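PDB 4RKS: mevalonate 3-kinase from Thermoplasma acidophilum, which phosphorylates (R)-mevalonate with ATP to give mevalonate 3-phosphate, a step in the isoprenoid pathway of extreme acidophiles. Local coordinates for residues E306-L311 with K322-I327. Residues are numbered along the deposited sequence; the frame is centred on the assembly and turned at random.
Sequences ENADRL and KKMLRI
Ala308, in the first turn of the short helix 308-312, comes nearest the strand at Met324, with 8.1 Å between their CA atoms, and the side chain of Met324 spans most of that distance. Its CB points toward the helix, CG stands anti to the backbone N (chi1 -177°), and bends at the next two torsions lay SD and CE alongside Ala308. The methyl carbon Met324 CE lies 3.8 Å from Ala308 CB, and Met324 SD is 3.9 Å from the same Ala308 CB. Met324 CE also touches the helix backbone, 3.5 Å from Ala308 O. At the outer edge Asp309 crosses the methionine at about a right angle. Although its CB leaves the helix away from the strand, the carboxylate swings back, bringing Asp309 OD1 to 4.0 Å from Met324 CE.

Ala308 and Leu311 pack the helix against strands 193-199 and 298-304, in the C-terminal part of this GHMP kinase. Strand 321-327 pairs with 193-199 as well, and backbone bonds from Lys323 to Ala197 and from Leu325 to Ile195 tie the strand on either side of Met324 to that neighbour. Lys322 NZ hydrogen-bonds to Phe312 O at the end of the helix.

The two segments thus meet through van der Waals contact alone, burying just 122 Å²: no directed bond joins them, and the flexible thioether end lies against the alanine methyl and carbonyl, with a carboxylate at the margin.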
loop_
_atom_site.group_PDB
_atom_site.type_symbol
_atom_site.label_atom_id
_atom_site.label_comp_id
_atom_site.label_asym_id
_atom_site.label_seq_id
_atom_site.Cartn_x
_atom_site.Cartn_y
_atom_site.Cartn_z
ATOM N N GLU A 306 15.160 -11.229 16.039
ATOM C CA GLU A 306 16.448 -11.768 16.472
ATOM C C GLU A 306 17.326 -12.209 15.292
ATOM O O GLU A 306 18.547 -12.272 15.413
ATOM C CB GLU A 306 16.227 -12.929 17.434
ATOM C CG GLU A 306 15.012 -13.777 17.103
ATOM C CD GLU A 306 14.821 -14.932 18.075
ATOM O OE1 GLU A 306 15.831 -15.415 18.635
ATOM O OE2 GLU A 306 13.659 -15.356 18.275
ATOM N N ASN A 307 16.700 -12.480 14.148
ATOM C CA ASN A 307 17.422 -12.914 12.952
ATOM C C ASN A 307 17.470 -11.871 11.826
ATOM O O ASN A 307 17.986 -12.154 10.740
ATOM C CB ASN A 307 16.808 -14.207 12.421
ATOM C CG ASN A 307 16.833 -15.326 13.441
ATOM O OD1 ASN A 307 17.863 -15.594 14.064
ATOM N ND2 ASN A 307 15.691 -15.986 13.623
ATOM N N ALA A 308 16.968 -10.664 12.088
ATOM C CA ALA A 308 16.856 -9.638 11.055
ATOM C C ALA A 308 18.210 -9.109 10.573
ATOM O O ALA A 308 18.407 -8.957 9.373
ATOM C CB ALA A 308 15.994 -8.477 11.548
ATOM N N ASP A 309 19.129 -8.812 11.491
ATOM C CA ASP A 309 20.452 -8.321 11.086
ATOM C C ASP A 309 21.209 -9.388 10.329
ATOM O O ASP A 309 21.922 -9.092 9.366
ATOM C CB ASP A 309 21.268 -7.845 12.288
ATOM C CG ASP A 309 20.838 -6.467 12.764
ATOM O OD1 ASP A 309 20.533 -5.611 11.907
ATOM O OD2 ASP A 309 20.789 -6.243 13.990
ATOM N N ARG A 310 21.043 -10.636 10.755
ATOM C CA ARG A 310 21.640 -11.763 10.048
ATOM C C ARG A 310 21.183 -11.843 8.590
ATOM O O ARG A 310 22.003 -11.943 7.673
ATOM C CB ARG A 310 21.296 -13.057 10.762
ATOM C CG ARG A 310 21.735 -14.295 10.038
ATOM C CD ARG A 310 21.763 -15.446 11.022
ATOM N NE ARG A 310 21.995 -16.723 10.365
ATOM C CZ ARG A 310 21.888 -17.897 10.975
ATOM N NH1 ARG A 310 21.536 -17.948 12.256
ATOM N NH2 ARG A 310 22.119 -19.019 10.301
ATOM N N LEU A 311 19.867 -11.798 8.383
ATOM C CA LEU A 311 19.309 -11.810 7.030
ATOM C C LEU A 311 19.785 -10.608 6.208
ATOM O O LEU A 311 20.205 -10.745 5.062
ATOM C CB LEU A 311 17.784 -11.827 7.081
ATOM C CG LEU A 311 17.101 -11.873 5.717
ATOM C CD1 LEU A 311 17.582 -13.074 4.892
ATOM C CD2 LEU A 311 15.598 -11.924 5.925
ATOM N N LYS A 322 19.350 -3.476 -0.204
ATOM C CA LYS A 322 18.610 -3.934 0.961
ATOM C C LYS A 322 18.091 -2.804 1.848
ATOM O O LYS A 322 18.773 -1.807 2.074
ATOM C CB LYS A 322 19.489 -4.879 1.790
ATOM C CG LYS A 322 19.932 -6.126 1.036
ATOM C CD LYS A 322 20.977 -6.910 1.819
ATOM C CE LYS A 322 22.320 -6.174 1.869
ATOM N NZ LYS A 322 23.378 -6.929 2.620
ATOM N N LYS A 323 16.874 -2.971 2.355
ATOM C CA LYS A 323 16.325 -2.053 3.346
ATOM C C LYS A 323 15.711 -2.824 4.505
ATOM O O LYS A 323 15.082 -3.870 4.303
ATOM C CB LYS A 323 15.267 -1.140 2.723
ATOM C CG LYS A 323 15.603 0.327 2.784
ATOM C CD LYS A 323 16.600 0.703 1.709
ATOM C CE LYS A 323 16.906 2.195 1.738
ATOM N NZ LYS A 323 17.860 2.610 0.668
ATOM N N MET A 324 15.881 -2.299 5.711
ATOM C CA MET A 324 15.269 -2.889 6.893
ATOM C C MET A 324 13.950 -2.174 7.177
ATOM O O MET A 324 13.940 -0.971 7.442
ATOM C CB MET A 324 16.208 -2.788 8.098
ATOM C CG MET A 324 15.678 -3.439 9.371
ATOM S SD MET A 324 15.621 -5.243 9.313
ATOM C CE MET A 324 17.379 -5.627 9.390
ATOM N N LEU A 325 12.851 -2.921 7.130
ATOM C CA LEU A 325 11.509 -2.350 7.266
ATOM C C LEU A 325 10.771 -2.841 8.512
ATOM O O LEU A 325 11.097 -3.884 9.076
ATOM C CB LEU A 325 10.670 -2.682 6.027
ATOM C CG LEU A 325 11.228 -2.337 4.645
ATOM C CD1 LEU A 325 10.268 -2.770 3.537
ATOM C CD2 LEU A 325 11.522 -0.852 4.539
ATOM N N ARG A 326 9.750 -2.094 8.923
ATOM C CA ARG A 326 8.898 -2.525 10.020
ATOM C C ARG A 326 7.443 -2.103 9.787
ATOM O O ARG A 326 7.173 -1.172 9.028
ATOM C CB ARG A 326 9.401 -1.964 11.350
ATOM C CG ARG A 326 9.416 -0.458 11.437
ATOM C CD ARG A 326 9.467 0.003 12.891
ATOM N NE ARG A 326 10.509 -0.678 13.658
ATOM C CZ ARG A 326 10.868 -0.339 14.893
ATOM N NH1 ARG A 326 10.273 0.678 15.505
ATOM N NH2 ARG A 326 11.828 -1.014 15.515
ATOM N N ILE A 327 6.516 -2.788 10.448
ATOM C CA ILE A 327 5.085 -2.470 10.321
ATOM C C ILE A 327 4.773 -1.192 11.093
ATOM O O ILE A 327 5.167 -1.076 12.237
ATOM C CB ILE A 327 4.191 -3.600 10.859
ATOM C CG1 ILE A 327 4.500 -4.931 10.167
ATOM C CG2 ILE A 327 2.704 -3.222 10.765
ATOM C CD1 ILE A 327 4.751 -4.815 8.717
#